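Periplasmic divalent cation tolerance protein (Xylella fastidiosa, PDB 2NUH) is of unknown function but belongs to the CutA family, whose members are generally linked to copper binding and tolerance of divalent cations. Local coordinates at residues K61-H66 with I101-D106. Sequence-based numbering, arbitrary orientation.
Sequences KTNAVH and INTEID
The carboxamide of N63 meets N102 and D106 across the contact and shows how one buried amide can have both its ends satisfied. Its ND2 gives both hydrogens to the helical segment: one goes to N102 OD1, 2.6 Å from N63 ND2 and in the plane of both amides, the other to D106 OD2, 2.8 Å from N63 ND2. Both bonds are nearly straight. The carboxylate is met on its syn side, 30° out of its plane, although both acceptors lie in the plane of the N63 amide. At the other end, N63 OD1 accepts a hydrogen bond from H66 ND1 at 2.7 Å, lying in the imidazole plane, and adds a weak bond from H66 N. With CG between backbone N and carbonyl carbon (chi1 65°), the carboxamide is placed between the helix and H66, and a small chi2 of 12° turns OD1 to H66 and ND2 to the helix.

In this CutA chain, of the GlnB-like clan with its ferredoxin-like α/β fold, the contact joins the end of strand 50-63 and the turn into helix 67-77 to the C-terminal part of helix 95-105, strand 61-63 and helix 101-105 running at 76° to each other. N102 also serves through its backbone, where O accepts from both I105 N and D106 N.

I105 packs against this polar cluster. Its CB lies over one face of the H66 ring, 4.0 Å from the centroid in a CH-pi contact, while D106 OD2 sits at the ring edge, 3.1 Å from H66 CE1; the carboxylate's negative charge would probably polarise that C-H. I105 CD1 reaches T62 OG1 at 3.4 Å, a hydroxyl already hydrogen-bonded to L30 O. Toward the start of both segments, I101 CG2 rests against T62 O at 3.7 Å.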
loop_
_atom_site.group_PDB
_atom_site.type_symbol
_atom_site.label_atom_id
_atom_site.label_comp_id
_atom_site.label_asym_id
_atom_site.label_seq_id
_atom_site.Cartn_x
_atom_site.Cartn_y
_atom_site.Cartn_z
ATOM N N LYS A 61 -5.416 -0.687 2.618
ATOM C CA LYS A 61 -6.669 -1.427 2.640
ATOM C C LYS A 61 -7.586 -0.841 1.587
ATOM O O LYS A 61 -7.906 0.335 1.613
ATOM C CB LYS A 61 -7.329 -1.327 4.013
ATOM C CG LYS A 61 -6.884 -2.378 5.024
ATOM C CD LYS A 61 -5.525 -2.097 5.609
ATOM C CE LYS A 61 -5.583 -1.029 6.678
ATOM N NZ LYS A 61 -4.224 -0.675 7.132
ATOM N N THR A 62 -8.021 -1.670 0.659
ATOM C CA THR A 62 -8.841 -1.183 -0.423
ATOM C C THR A 62 -9.781 -2.301 -0.827
ATOM O O THR A 62 -9.919 -3.274 -0.103
ATOM C CB THR A 62 -7.961 -0.665 -1.589
ATOM O OG1 THR A 62 -8.787 -0.029 -2.574
ATOM C CG2 THR A 62 -7.137 -1.772 -2.215
ATOM N N ASN A 63 -10.442 -2.163 -1.962
ATOM C CA ASN A 63 -11.271 -3.243 -2.453
ATOM C C ASN A 63 -10.933 -3.582 -3.886
ATOM O O ASN A 63 -10.134 -2.896 -4.517
ATOM C CB ASN A 63 -12.767 -2.936 -2.259
ATOM C CG ASN A 63 -13.246 -1.760 -3.076
ATOM O OD1 ASN A 63 -12.538 -1.281 -3.957
ATOM N ND2 ASN A 63 -14.454 -1.283 -2.790
ATOM N N ALA A 64 -11.550 -4.637 -4.398
ATOM C CA ALA A 64 -11.199 -5.179 -5.691
ATOM C C ALA A 64 -11.302 -4.120 -6.760
ATOM O O ALA A 64 -10.437 -4.030 -7.621
ATOM C CB ALA A 64 -12.108 -6.355 -6.042
ATOM N N VAL A 65 -12.361 -3.316 -6.713
ATOM C CA VAL A 65 -12.574 -2.376 -7.807
ATOM C C VAL A 65 -11.570 -1.232 -7.772
ATOM O O VAL A 65 -11.427 -0.512 -8.757
ATOM C CB VAL A 65 -14.028 -1.868 -7.915
ATOM C CG1 VAL A 65 -14.977 -3.045 -8.118
ATOM C CG2 VAL A 65 -14.422 -1.019 -6.730
ATOM N N HIS A 66 -10.860 -1.078 -6.656
ATOM C CA HIS A 66 -9.860 -0.011 -6.560
ATOM C C HIS A 66 -8.426 -0.489 -6.527
ATOM O O HIS A 66 -7.520 0.330 -6.490
ATOM C CB HIS A 66 -10.093 0.858 -5.325
ATOM C CG HIS A 66 -11.341 1.665 -5.396
ATOM N ND1 HIS A 66 -12.560 1.178 -4.979
ATOM C CD2 HIS A 66 -11.565 2.921 -5.843
ATOM C CE1 HIS A 66 -13.486 2.100 -5.171
ATOM N NE2 HIS A 66 -12.909 3.170 -5.689
ATOM N N ILE A 101 -14.688 -0.204 4.651
ATOM C CA ILE A 101 -13.683 -0.052 3.607
ATOM C C ILE A 101 -14.383 0.284 2.315
ATOM O O ILE A 101 -14.020 1.242 1.632
ATOM C CB ILE A 101 -12.845 -1.324 3.436
ATOM C CG1 ILE A 101 -11.910 -1.471 4.629
ATOM C CG2 ILE A 101 -12.036 -1.269 2.123
ATOM C CD1 ILE A 101 -11.186 -2.779 4.670
ATOM N N ASN A 102 -15.419 -0.488 2.006
ATOM C CA ASN A 102 -16.107 -0.336 0.739
ATOM C C ASN A 102 -16.835 0.981 0.642
ATOM O O ASN A 102 -16.779 1.634 -0.397
ATOM C CB ASN A 102 -17.068 -1.500 0.502
ATOM C CG ASN A 102 -16.350 -2.752 0.067
ATOM O OD1 ASN A 102 -15.595 -2.732 -0.895
ATOM N ND2 ASN A 102 -16.584 -3.857 0.769
ATOM N N THR A 103 -17.515 1.377 1.715
ATOM C CA THR A 103 -18.299 2.613 1.682
ATOM C C THR A 103 -17.408 3.848 1.643
ATOM O O THR A 103 -17.799 4.886 1.106
ATOM C CB THR A 103 -19.310 2.706 2.835
ATOM O OG1 THR A 103 -18.623 2.633 4.087
ATOM C CG2 THR A 103 -20.313 1.565 2.741
ATOM N N GLU A 104 -16.199 3.734 2.183
ATOM C CA GLU A 104 -15.246 4.832 2.119
ATOM C C GLU A 104 -14.827 5.166 0.706
ATOM O O GLU A 104 -14.522 6.326 0.406
ATOM C CB GLU A 104 -13.991 4.521 2.928
ATOM C CG GLU A 104 -14.182 4.661 4.419
ATOM C CD GLU A 104 -14.454 6.091 4.835
ATOM O OE1 GLU A 104 -15.622 6.396 5.155
ATOM O OE2 GLU A 104 -13.504 6.906 4.839
ATOM N N ILE A 105 -14.781 4.158 -0.158
ATOM C CA ILE A 105 -14.185 4.342 -1.479
ATOM C C ILE A 105 -15.135 4.107 -2.648
ATOM O O ILE A 105 -14.847 4.529 -3.763
ATOM C CB ILE A 105 -12.881 3.509 -1.648
ATOM C CG1 ILE A 105 -13.145 2.007 -1.533
ATOM C CG2 ILE A 105 -11.826 3.965 -0.638
ATOM C CD1 ILE A 105 -11.849 1.170 -1.599
ATOM N N ASP A 106 -16.258 3.441 -2.399
ATOM C CA ASP A 106 -17.234 3.188 -3.462
ATOM C C ASP A 106 -18.228 4.339 -3.569
ATOM O O ASP A 106 -18.247 5.233 -2.723
ATOM C CB ASP A 106 -17.976 1.873 -3.222
ATOM C CG ASP A 106 -17.096 0.649 -3.418
ATOM O OD1 ASP A 106 -17.504 -0.443 -2.975
ATOM O OD2 ASP A 106 -16.003 0.763 -4.017
#